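Long-range contacts in chloramphenicol acetyltransferase (Bacteroides thetaiotaomicron, PDB 2I9D), which probably acetylates chloramphenicol, using acetyl-CoA as the acetyl donor: residues V60-R71 / V81-L89; S168-G178 / M189-H197. All blocks are in the same frame, centred on the assembly; numbering follows the deposited sequence.

Contact 1: V60-R71 / V81-L89; sequences VLRAANEIPEFR and VLYDTIDML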
loop_
_atom_site.group_PDB
_atom_site.type_symbol
_atom_site.label_atom_id
_atom_site.label_comp_id
_atom_site.label_asym_id
_atom_site.label_seq_id
_atom_site.Cartn_x
_atom_site.Cartn_y
_atom_site.Cartn_z
ATOM N N VAL A 60 -14.627 0.301 -14.052
ATOM C CA VAL A 60 -14.039 1.230 -13.101
ATOM C C VAL A 60 -14.535 2.660 -13.376
ATOM O O VAL A 60 -14.907 3.389 -12.442
ATOM C CB VAL A 60 -12.473 1.142 -13.129
ATOM C CG1 VAL A 60 -11.817 2.394 -12.494
ATOM C CG2 VAL A 60 -11.992 -0.123 -12.455
ATOM N N LEU A 61 -14.534 3.051 -14.655
ATOM C CA LEU A 61 -14.914 4.423 -15.049
ATOM C C LEU A 61 -16.397 4.701 -14.729
ATOM O O LEU A 61 -16.751 5.798 -14.239
ATOM C CB LEU A 61 -14.619 4.685 -16.534
ATOM C CG LEU A 61 -14.782 6.122 -17.051
ATOM C CD1 LEU A 61 -13.887 7.100 -16.294
ATOM C CD2 LEU A 61 -14.496 6.185 -18.517
ATOM N N ARG A 62 -17.234 3.695 -14.990
ATOM C CA ARG A 62 -18.657 3.757 -14.704
ATOM C C ARG A 62 -18.943 3.885 -13.215
ATOM O O ARG A 62 -19.773 4.699 -12.827
ATOM C CB ARG A 62 -19.394 2.552 -15.296
ATOM C CG ARG A 62 -20.926 2.574 -15.039
ATOM C CD ARG A 62 -21.697 1.741 -16.059
ATOM N NE ARG A 62 -23.086 1.523 -15.655
ATOM C CZ ARG A 62 -23.966 0.801 -16.352
ATOM N NH1 ARG A 62 -23.601 0.224 -17.503
ATOM N NH2 ARG A 62 -25.212 0.648 -15.895
ATOM N N ALA A 63 -18.260 3.101 -12.380
ATOM C CA ALA A 63 -18.411 3.219 -10.917
ATOM C C ALA A 63 -18.052 4.609 -10.366
ATOM O O ALA A 63 -18.696 5.110 -9.439
ATOM C CB ALA A 63 -17.617 2.124 -10.205
ATOM N N ALA A 64 -17.034 5.238 -10.956
ATOM C CA ALA A 64 -16.556 6.559 -10.517
ATOM C C ALA A 64 -17.570 7.641 -10.895
ATOM O O ALA A 64 -17.784 8.620 -10.165
ATOM C CB ALA A 64 -15.199 6.860 -11.135
ATOM N N ASN A 65 -18.181 7.459 -12.057
ATOM C CA ASN A 65 -19.244 8.340 -12.488
ATOM C C ASN A 65 -20.501 8.159 -11.649
ATOM O O ASN A 65 -21.131 9.162 -11.272
ATOM C CB ASN A 65 -19.512 8.138 -13.970
ATOM C CG ASN A 65 -18.564 8.945 -14.826
ATOM O OD1 ASN A 65 -18.747 10.145 -14.985
ATOM N ND2 ASN A 65 -17.533 8.296 -15.363
ATOM N N GLU A 66 -20.813 6.903 -11.294
ATOM C CA GLU A 66 -22.080 6.591 -10.604
ATOM C C GLU A 66 -22.115 6.856 -9.113
ATOM O O GLU A 66 -23.198 6.971 -8.555
ATOM C CB GLU A 66 -22.593 5.183 -10.933
ATOM C CG GLU A 66 -23.110 5.075 -12.358
ATOM C CD GLU A 66 -23.726 3.713 -12.695
ATOM O OE1 GLU A 66 -23.812 2.838 -11.804
ATOM O OE2 GLU A 66 -24.130 3.522 -13.863
ATOM N N ILE A 67 -20.943 6.995 -8.489
ATOM C CA ILE A 67 -20.840 7.319 -7.067
ATOM C C ILE A 67 -20.292 8.740 -6.955
ATOM O O ILE A 67 -19.107 8.963 -7.210
ATOM C CB ILE A 67 -19.948 6.285 -6.296
ATOM C CG1 ILE A 67 -20.493 4.869 -6.491
ATOM C CG2 ILE A 67 -19.887 6.588 -4.808
ATOM C CD1 ILE A 67 -19.480 3.765 -6.234
ATOM N N PRO A 68 -21.146 9.715 -6.581
ATOM C CA PRO A 68 -20.770 11.120 -6.780
ATOM C C PRO A 68 -19.576 11.587 -5.956
ATOM O O PRO A 68 -18.959 12.589 -6.296
ATOM C CB PRO A 68 -22.050 11.902 -6.393
ATOM C CG PRO A 68 -22.808 11.008 -5.518
ATOM C CD PRO A 68 -22.475 9.587 -5.938
ATOM N N GLU A 69 -19.254 10.887 -4.875
ATOM C CA GLU A 69 -18.101 11.241 -4.052
ATOM C C GLU A 69 -16.786 11.131 -4.835
ATOM O O GLU A 69 -15.806 11.776 -4.488
ATOM C CB GLU A 69 -18.055 10.363 -2.791
ATOM C CG GLU A 69 -19.046 10.790 -1.686
ATOM C CD GLU A 69 -20.485 10.368 -1.985
ATOM O OE1 GLU A 69 -20.724 9.596 -2.921
ATOM O OE2 GLU A 69 -21.389 10.813 -1.272
ATOM N N PHE A 70 -16.795 10.317 -5.891
ATOM C CA PHE A 70 -15.627 10.075 -6.739
ATOM C C PHE A 70 -15.473 11.114 -7.855
ATOM O O PHE A 70 -14.569 11.017 -8.674
ATOM C CB PHE A 70 -15.664 8.629 -7.298
ATOM C CG PHE A 70 -15.404 7.568 -6.237
ATOM C CD1 PHE A 70 -14.129 7.012 -6.084
ATOM C CD2 PHE A 70 -16.431 7.156 -5.373
ATOM C CE1 PHE A 70 -13.871 6.056 -5.096
ATOM C CE2 PHE A 70 -16.198 6.205 -4.377
ATOM C CZ PHE A 70 -14.911 5.650 -4.231
ATOM N N ARG A 71 -16.359 12.110 -7.869
ATOM C CA ARG A 71 -16.363 13.172 -8.871
ATOM C C ARG A 71 -15.884 14.496 -8.289
ATOM O O ARG A 71 -15.786 15.492 -9.015
ATOM C CB ARG A 71 -17.772 13.324 -9.463
ATOM C CG ARG A 71 -18.144 12.173 -10.439
ATOM C CD ARG A 71 -19.250 12.560 -11.416
ATOM N NE ARG A 71 -20.515 11.982 -11.001
ATOM C CZ ARG A 71 -21.474 12.631 -10.355
ATOM N NH1 ARG A 71 -21.350 13.914 -10.076
ATOM N NH2 ARG A 71 -22.566 11.981 -9.996
ATOM N N VAL A 81 -14.768 21.330 -6.150
ATOM C CA VAL A 81 -15.688 21.254 -7.267
ATOM C C VAL A 81 -16.216 19.835 -7.455
ATOM O O VAL A 81 -15.590 18.864 -7.045
ATOM C CB VAL A 81 -15.019 21.726 -8.586
ATOM C CG1 VAL A 81 -14.611 23.191 -8.483
ATOM C CG2 VAL A 81 -13.811 20.861 -8.915
ATOM N N LEU A 82 -17.368 19.723 -8.095
ATOM C CA LEU A 82 -17.938 18.436 -8.429
ATOM C C LEU A 82 -18.139 18.434 -9.940
ATOM O O LEU A 82 -18.874 19.259 -10.438
ATOM C CB LEU A 82 -19.267 18.229 -7.665
ATOM C CG LEU A 82 -20.227 17.116 -8.130
ATOM C CD1 LEU A 82 -19.648 15.729 -7.894
ATOM C CD2 LEU A 82 -21.628 17.218 -7.484
ATOM N N TYR A 83 -17.469 17.535 -10.660
ATOM C CA TYR A 83 -17.608 17.414 -12.124
ATOM C C TYR A 83 -18.866 16.623 -12.518
ATOM O O TYR A 83 -19.203 15.644 -11.864
ATOM C CB TYR A 83 -16.348 16.773 -12.754
ATOM C CG TYR A 83 -15.155 17.711 -12.853
ATOM C CD1 TYR A 83 -14.870 18.413 -14.036
ATOM C CD2 TYR A 83 -14.328 17.922 -11.758
ATOM C CE1 TYR A 83 -13.745 19.300 -14.107
ATOM C CE2 TYR A 83 -13.237 18.794 -11.817
ATOM C CZ TYR A 83 -12.946 19.481 -12.980
ATOM O OH TYR A 83 -11.857 20.344 -12.986
ATOM N N ASP A 84 -19.558 17.037 -13.580
ATOM C CA ASP A 84 -20.735 16.311 -14.055
ATOM C C ASP A 84 -20.293 14.919 -14.455
ATOM O O ASP A 84 -20.958 13.940 -14.150
ATOM C CB ASP A 84 -21.352 16.960 -15.312
ATOM C CG ASP A 84 -22.055 18.322 -15.042
ATOM O OD1 ASP A 84 -21.943 18.902 -13.927
ATOM O OD2 ASP A 84 -22.728 18.810 -15.998
ATOM N N THR A 85 -19.171 14.851 -15.167
ATOM C CA THR A 85 -18.723 13.624 -15.812
ATOM C C THR A 85 -17.199 13.448 -15.621
ATOM O O THR A 85 -16.433 14.428 -15.619
ATOM C CB THR A 85 -19.131 13.624 -17.319
ATOM O OG1 THR A 85 -20.552 13.517 -17.403
ATOM C CG2 THR A 85 -18.531 12.478 -18.090
ATOM N N ILE A 86 -16.800 12.186 -15.470
ATOM C CA ILE A 86 -15.419 11.783 -15.256
ATOM C C ILE A 86 -14.976 10.922 -16.433
ATOM O O ILE A 86 -15.645 9.947 -16.792
ATOM C CB ILE A 86 -15.278 11.001 -13.907
ATOM C CG1 ILE A 86 -15.723 11.874 -12.731
ATOM C CG2 ILE A 86 -13.842 10.471 -13.696
ATOM C CD1 ILE A 86 -15.022 13.239 -12.623
ATOM N N ASP A 87 -13.871 11.309 -17.055
ATOM C CA ASP A 87 -13.270 10.495 -18.096
ATOM C C ASP A 87 -12.017 9.766 -17.606
ATOM O O ASP A 87 -11.589 9.932 -16.455
ATOM C CB ASP A 87 -12.959 11.330 -19.331
ATOM C CG ASP A 87 -14.212 11.914 -19.974
ATOM O OD1 ASP A 87 -15.269 11.234 -20.036
ATOM O OD2 ASP A 87 -14.129 13.061 -20.436
HETATM N N MSE A 88 -11.465 8.936 -18.485
HETATM C CA MSE A 88 -10.372 8.047 -18.136
HETATM C C MSE A 88 -9.071 8.475 -18.806
HETATM O O MSE A 88 -9.042 8.728 -20.009
HETATM C CB MSE A 88 -10.704 6.596 -18.555
HETATM C CG MSE A 88 -9.563 5.589 -18.378
HETATM SE SE MSE A 88 -9.070 5.278 -16.457
HETATM C CE MSE A 88 -10.653 4.212 -15.884
ATOM N N LEU A 89 -8.008 8.563 -18.007
ATOM C CA LEU A 89 -6.647 8.538 -18.528
ATOM C C LEU A 89 -6.093 7.146 -18.284
ATOM O O LEU A 89 -6.345 6.547 -17.247
ATOM C CB LEU A 89 -5.740 9.556 -17.830
ATOM C CG LEU A 89 -6.035 11.043 -17.997
ATOM C CD1 LEU A 89 -4.892 11.846 -17.432
ATOM C CD2 LEU A 89 -6.288 11.458 -19.459
#
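The guanidinium group of Arg71 is sandwiched between Asp84 O over one face and Pro68 CA, offset toward the rim, over the other; Tyr83 O lies at its edge, close to the plane. Arg71 NH1 donates to Tyr83 O at 3.3 Å with the acceptor tilted 19° from the guanidinium plane, and in the reverse sense Tyr83 N gives Arg71 O a nearly straight bond of 3.1 Å. A bend at chi3 (-103°) folds the arginine back on its own segment, where Arg71 NE donates to Asn65 O within the guanidinium plane and on a carbonyl lone pair, at 2.9 Å. The arginine thus ties the turn after helix 60-66 to both its own helix end and the strand exit at Tyr83. Arg71 O also sits at the edge of the Tyr83 ring, whose hydroxyl is taken up by Asp75 and Tyr144.

The second flat group, the Asn65 amide, presents both its polar atoms to the backbone of Ile86. Asn65 OD1 accepts from Ile86 N at 2.9 Å, and Asn65 ND2 donates to Ile86 O, also at 2.9 Å and only 4° from the amide plane. The other proton of ND2 goes to Leu61 O, so three bonds fix the rotation of the amide.

Apolar contacts fill in around these bonds. Arg71 CG rests against Ile86 CG1, and Leu82 CD1 meets Arg71 CB. Leu61 and the selenomethionine Met88 run alongside in opposing senses, Leu61 CD2 3.8 Å from Met88 CB. Val60 CG1 meets the Met88 methyl. In this chain Asn65 bonds the segment leading into strand 87-93; the general feature is helix-on-sheet packing, the C-terminal end of helix 52-66 lying across that strand of the mixed sheet.

Contact 2: S168-G178 / M189-H197; sequences SGNNYPLLNAG and MPIAMTIHH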
loop_
_atom_site.group_PDB
_atom_site.type_symbol
_atom_site.label_atom_id
_atom_site.label_comp_id
_atom_site.label_asym_id
_atom_site.label_seq_id
_atom_site.Cartn_x
_atom_site.Cartn_y
_atom_site.Cartn_z
ATOM N N SER A 168 -1.927 19.135 -0.879
ATOM C CA SER A 168 -3.385 18.954 -0.954
ATOM C C SER A 168 -3.772 17.629 -1.613
ATOM O O SER A 168 -4.963 17.284 -1.672
ATOM C CB SER A 168 -4.031 20.125 -1.721
ATOM O OG SER A 168 -3.569 20.203 -3.060
ATOM N N GLY A 169 -2.773 16.904 -2.117
ATOM C CA GLY A 169 -2.979 15.591 -2.734
ATOM C C GLY A 169 -2.882 15.608 -4.256
ATOM O O GLY A 169 -2.779 16.676 -4.864
ATOM N N ASN A 170 -2.952 14.447 -4.889
ATOM C CA ASN A 170 -2.998 14.394 -6.355
ATOM C C ASN A 170 -4.202 15.134 -6.924
ATOM O O ASN A 170 -5.237 15.215 -6.269
ATOM C CB ASN A 170 -3.036 12.939 -6.833
ATOM C CG ASN A 170 -1.839 12.150 -6.372
ATOM O OD1 ASN A 170 -0.751 12.682 -6.290
ATOM N ND2 ASN A 170 -2.030 10.872 -6.094
ATOM N N ASN A 171 -4.081 15.629 -8.157
ATOM C CA ASN A 171 -5.207 16.307 -8.832
ATOM C C ASN A 171 -6.442 15.424 -9.024
ATOM O O ASN A 171 -7.567 15.918 -8.934
ATOM C CB ASN A 171 -4.763 16.907 -10.165
ATOM C CG ASN A 171 -3.673 17.926 -9.988
ATOM O OD1 ASN A 171 -3.697 18.706 -9.037
ATOM N ND2 ASN A 171 -2.681 17.904 -10.877
ATOM N N TYR A 172 -6.231 14.129 -9.269
ATOM C CA TYR A 172 -7.325 13.148 -9.413
ATOM C C TYR A 172 -6.935 11.746 -8.878
ATOM O O TYR A 172 -5.770 11.484 -8.613
ATOM C CB TYR A 172 -7.825 13.070 -10.867
ATOM C CG TYR A 172 -6.717 13.210 -11.873
ATOM C CD1 TYR A 172 -5.921 12.105 -12.237
ATOM C CD2 TYR A 172 -6.428 14.451 -12.438
ATOM C CE1 TYR A 172 -4.886 12.237 -13.149
ATOM C CE2 TYR A 172 -5.386 14.597 -13.347
ATOM C CZ TYR A 172 -4.622 13.494 -13.708
ATOM O OH TYR A 172 -3.581 13.661 -14.608
ATOM N N PRO A 173 -7.929 10.874 -8.648
ATOM C CA PRO A 173 -7.699 9.454 -8.277
ATOM C C PRO A 173 -6.813 8.696 -9.255
ATOM O O PRO A 173 -6.957 8.823 -10.461
ATOM C CB PRO A 173 -9.114 8.860 -8.240
ATOM C CG PRO A 173 -9.983 10.034 -7.897
ATOM C CD PRO A 173 -9.361 11.213 -8.633
ATOM N N LEU A 174 -5.894 7.922 -8.685
ATOM C CA LEU A 174 -4.944 7.094 -9.390
ATOM C C LEU A 174 -5.254 5.625 -9.040
ATOM O O LEU A 174 -5.428 5.284 -7.880
ATOM C CB LEU A 174 -3.509 7.468 -8.945
ATOM C CG LEU A 174 -2.922 8.837 -9.350
ATOM C CD1 LEU A 174 -1.431 8.975 -8.993
ATOM C CD2 LEU A 174 -3.151 9.086 -10.874
ATOM N N LEU A 175 -5.343 4.774 -10.059
ATOM C CA LEU A 175 -5.722 3.371 -9.877
ATOM C C LEU A 175 -4.732 2.474 -10.602
ATOM O O LEU A 175 -4.029 2.917 -11.525
ATOM C CB LEU A 175 -7.143 3.063 -10.395
ATOM C CG LEU A 175 -8.339 3.682 -9.662
ATOM C CD1 LEU A 175 -8.760 5.038 -10.279
ATOM C CD2 LEU A 175 -9.497 2.716 -9.653
ATOM N N ASN A 176 -4.691 1.226 -10.153
ATOM C CA ASN A 176 -3.886 0.176 -10.719
ATOM C C ASN A 176 -4.707 -1.080 -10.791
ATOM O O ASN A 176 -5.388 -1.434 -9.806
ATOM C CB ASN A 176 -2.713 -0.114 -9.807
ATOM C CG ASN A 176 -1.762 1.052 -9.706
ATOM O OD1 ASN A 176 -0.873 1.211 -10.545
ATOM N ND2 ASN A 176 -1.919 1.858 -8.662
ATOM N N ALA A 177 -4.620 -1.767 -11.927
ATOM C CA ALA A 177 -5.281 -3.047 -12.124
ATOM C C ALA A 177 -4.165 -4.076 -12.281
ATOM O O ALA A 177 -3.106 -3.770 -12.846
ATOM C CB ALA A 177 -6.157 -2.996 -13.348
ATOM N N GLY A 178 -4.373 -5.269 -11.754
ATOM C CA GLY A 178 -3.367 -6.316 -11.863
ATOM C C GLY A 178 -3.885 -7.522 -12.587
ATOM O O GLY A 178 -4.977 -7.490 -13.154
HETATM N N MSE A 189 -9.231 -10.337 -9.853
HETATM C CA MSE A 189 -8.111 -9.467 -10.197
HETATM C C MSE A 189 -7.994 -8.431 -9.105
HETATM O O MSE A 189 -9.012 -8.156 -8.471
HETATM C CB MSE A 189 -8.349 -8.798 -11.543
HETATM C CG MSE A 189 -9.600 -7.964 -11.614
HETATM SE SE MSE A 189 -9.829 -7.187 -13.414
HETATM C CE MSE A 189 -8.375 -5.849 -13.300
ATOM N N PRO A 190 -6.766 -7.889 -8.846
ATOM C CA PRO A 190 -6.634 -6.815 -7.851
ATOM C C PRO A 190 -6.769 -5.398 -8.443
ATOM O O PRO A 190 -6.387 -5.144 -9.589
ATOM C CB PRO A 190 -5.235 -7.056 -7.252
ATOM C CG PRO A 190 -4.452 -7.753 -8.369
ATOM C CD PRO A 190 -5.445 -8.256 -9.402
ATOM N N ILE A 191 -7.361 -4.499 -7.667
ATOM C CA ILE A 191 -7.472 -3.101 -8.047
ATOM C C ILE A 191 -7.114 -2.249 -6.844
ATOM O O ILE A 191 -7.712 -2.375 -5.781
ATOM C CB ILE A 191 -8.864 -2.745 -8.640
ATOM C CG1 ILE A 191 -9.200 -3.659 -9.854
ATOM C CG2 ILE A 191 -8.944 -1.235 -9.002
ATOM C CD1 ILE A 191 -10.576 -3.489 -10.435
ATOM N N ALA A 192 -6.087 -1.421 -7.029
ATOM C CA ALA A 192 -5.583 -0.496 -6.044
ATOM C C ALA A 192 -6.064 0.907 -6.431
ATOM O O ALA A 192 -6.319 1.188 -7.620
ATOM C CB ALA A 192 -4.065 -0.553 -6.020
HETATM N N MSE A 193 -6.203 1.780 -5.436
HETATM C CA MSE A 193 -6.525 3.161 -5.706
HETATM C C MSE A 193 -6.081 4.109 -4.598
HETATM O O MSE A 193 -5.975 3.728 -3.444
HETATM C CB MSE A 193 -8.019 3.330 -6.024
HETATM C CG MSE A 193 -8.955 3.034 -4.870
HETATM SE SE MSE A 193 -10.890 3.056 -5.373
HETATM C CE MSE A 193 -10.905 4.633 -6.598
ATOM N N THR A 194 -5.824 5.353 -4.995
ATOM C CA THR A 194 -5.427 6.421 -4.099
ATOM C C THR A 194 -6.416 7.585 -4.226
ATOM O O THR A 194 -6.620 8.130 -5.301
ATOM C CB THR A 194 -3.978 6.836 -4.379
ATOM O OG1 THR A 194 -3.156 5.724 -4.076
ATOM C CG2 THR A 194 -3.516 8.033 -3.519
ATOM N N ILE A 195 -7.073 7.915 -3.124
ATOM C CA ILE A 195 -8.111 8.931 -3.150
ATOM C C ILE A 195 -7.822 9.981 -2.076
ATOM O O ILE A 195 -6.925 9.787 -1.262
ATOM C CB ILE A 195 -9.594 8.314 -3.079
ATOM C CG1 ILE A 195 -9.775 7.295 -1.927
ATOM C CG2 ILE A 195 -9.967 7.651 -4.439
ATOM C CD1 ILE A 195 -9.586 7.846 -0.509
ATOM N N HIS A 196 -8.540 11.104 -2.112
ATOM C CA HIS A 196 -8.403 12.123 -1.070
ATOM C C HIS A 196 -9.427 11.785 0.014
ATOM O O HIS A 196 -10.605 11.695 -0.281
ATOM C CB HIS A 196 -8.697 13.508 -1.661
ATOM C CG HIS A 196 -8.297 14.641 -0.779
ATOM N ND1 HIS A 196 -8.921 14.907 0.418
ATOM C CD2 HIS A 196 -7.359 15.606 -0.940
ATOM C CE1 HIS A 196 -8.361 15.960 0.981
ATOM N NE2 HIS A 196 -7.429 16.419 0.164
ATOM N N HIS A 197 -8.985 11.593 1.250
ATOM C CA HIS A 197 -9.894 11.199 2.329
ATOM C C HIS A 197 -10.960 12.281 2.659
ATOM O O HIS A 197 -12.001 11.971 3.277
ATOM C CB HIS A 197 -9.095 10.848 3.595
ATOM C CG HIS A 197 -9.791 9.891 4.518
ATOM N ND1 HIS A 197 -11.167 9.799 4.609
ATOM C CD2 HIS A 197 -9.295 9.007 5.419
ATOM C CE1 HIS A 197 -11.482 8.883 5.508
ATOM N NE2 HIS A 197 -10.367 8.383 6.008
HETATM O O HOH W 1 -4.781 10.238 -6.290
#
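Strands 174-177 and 189-196 run antiparallel at 170° with axes 4.5 Å apart, their hydrogen-bonded pairs Leu174-Thr194 and Asn176-Ala192 alternating with the non-hydrogen-bonded pairs Leu175-Met193 and Ala177-Ile191. Asn176 N reaches Ala192 O at 3.0 Å, and Ala192 N returns to Asn176 O at 2.9 Å, whereas the bond from Leu174 N to Thr194 O is weak at 3.5 Å.

Leu175 and the selenomethionine Met193 run alongside each other in the same direction, with Leu175 CG 3.7 Å from Met193 CB. Met193 CG stands between the backbone N and the carbonyl carbon (chi1 66°), and the bend at chi3 returns CE to Leu175 CD2, which also touches Ile191 CG2. Replacing Leu175 by an alanine removes CG and both methyls, and is likely to open a gap where Met193 CB and CE and Ile191 CG2 lose this apolar partner. On the same sheet face Ala177 CB meets Met189 CE at 3.6 Å; the opposite face carries Asn176 and Ala192, CB to CB.

Beyond the regular pairs, a water accepts from Asn170 ND2 and donates to Tyr172 O and Thr194 O, bridging the incoming loop to the strand. The Pro173 and Ile195 side chains cross at about a right angle, with Pro173 CB against Ile195 CG2. Farther on, Ser168 O lies at the edge of the His196 ring, 3.0 Å from His196 CD2, while His196 ND1 is held by Gly198 N.

Together these form a beta hairpin inside the mixed sheet, and strand 186-196 delivers His197, the predicted proton acceptor, directly after its last residue, as in the chloramphenicol acetyltransferase fold.

Contacts 1 and 2 lie in series along the chain, their centres about 13 Å apart, and both reach the same mixed sheet, with strand 146-151 between their strands. Helix 52-66 joins them: Val60 CG1 of contact 1 packs 3.7 Å from Leu175 CD2 of contact 2, and its other branch faces Ile191. Phe70 CE1 to Met193 CE, at 3.6 Å, extends this apolar layer. On the other side of the sheet, Leu89 CD1 packs separately against Tyr172 OH at 3.6 Å. The predicted proton acceptor, His197, belongs to contact 2; the side chains of Phe70 and His197 are about 10 Å apart. Thr163 of the second subunit packs on His197, consistent with a site at a subunit interface.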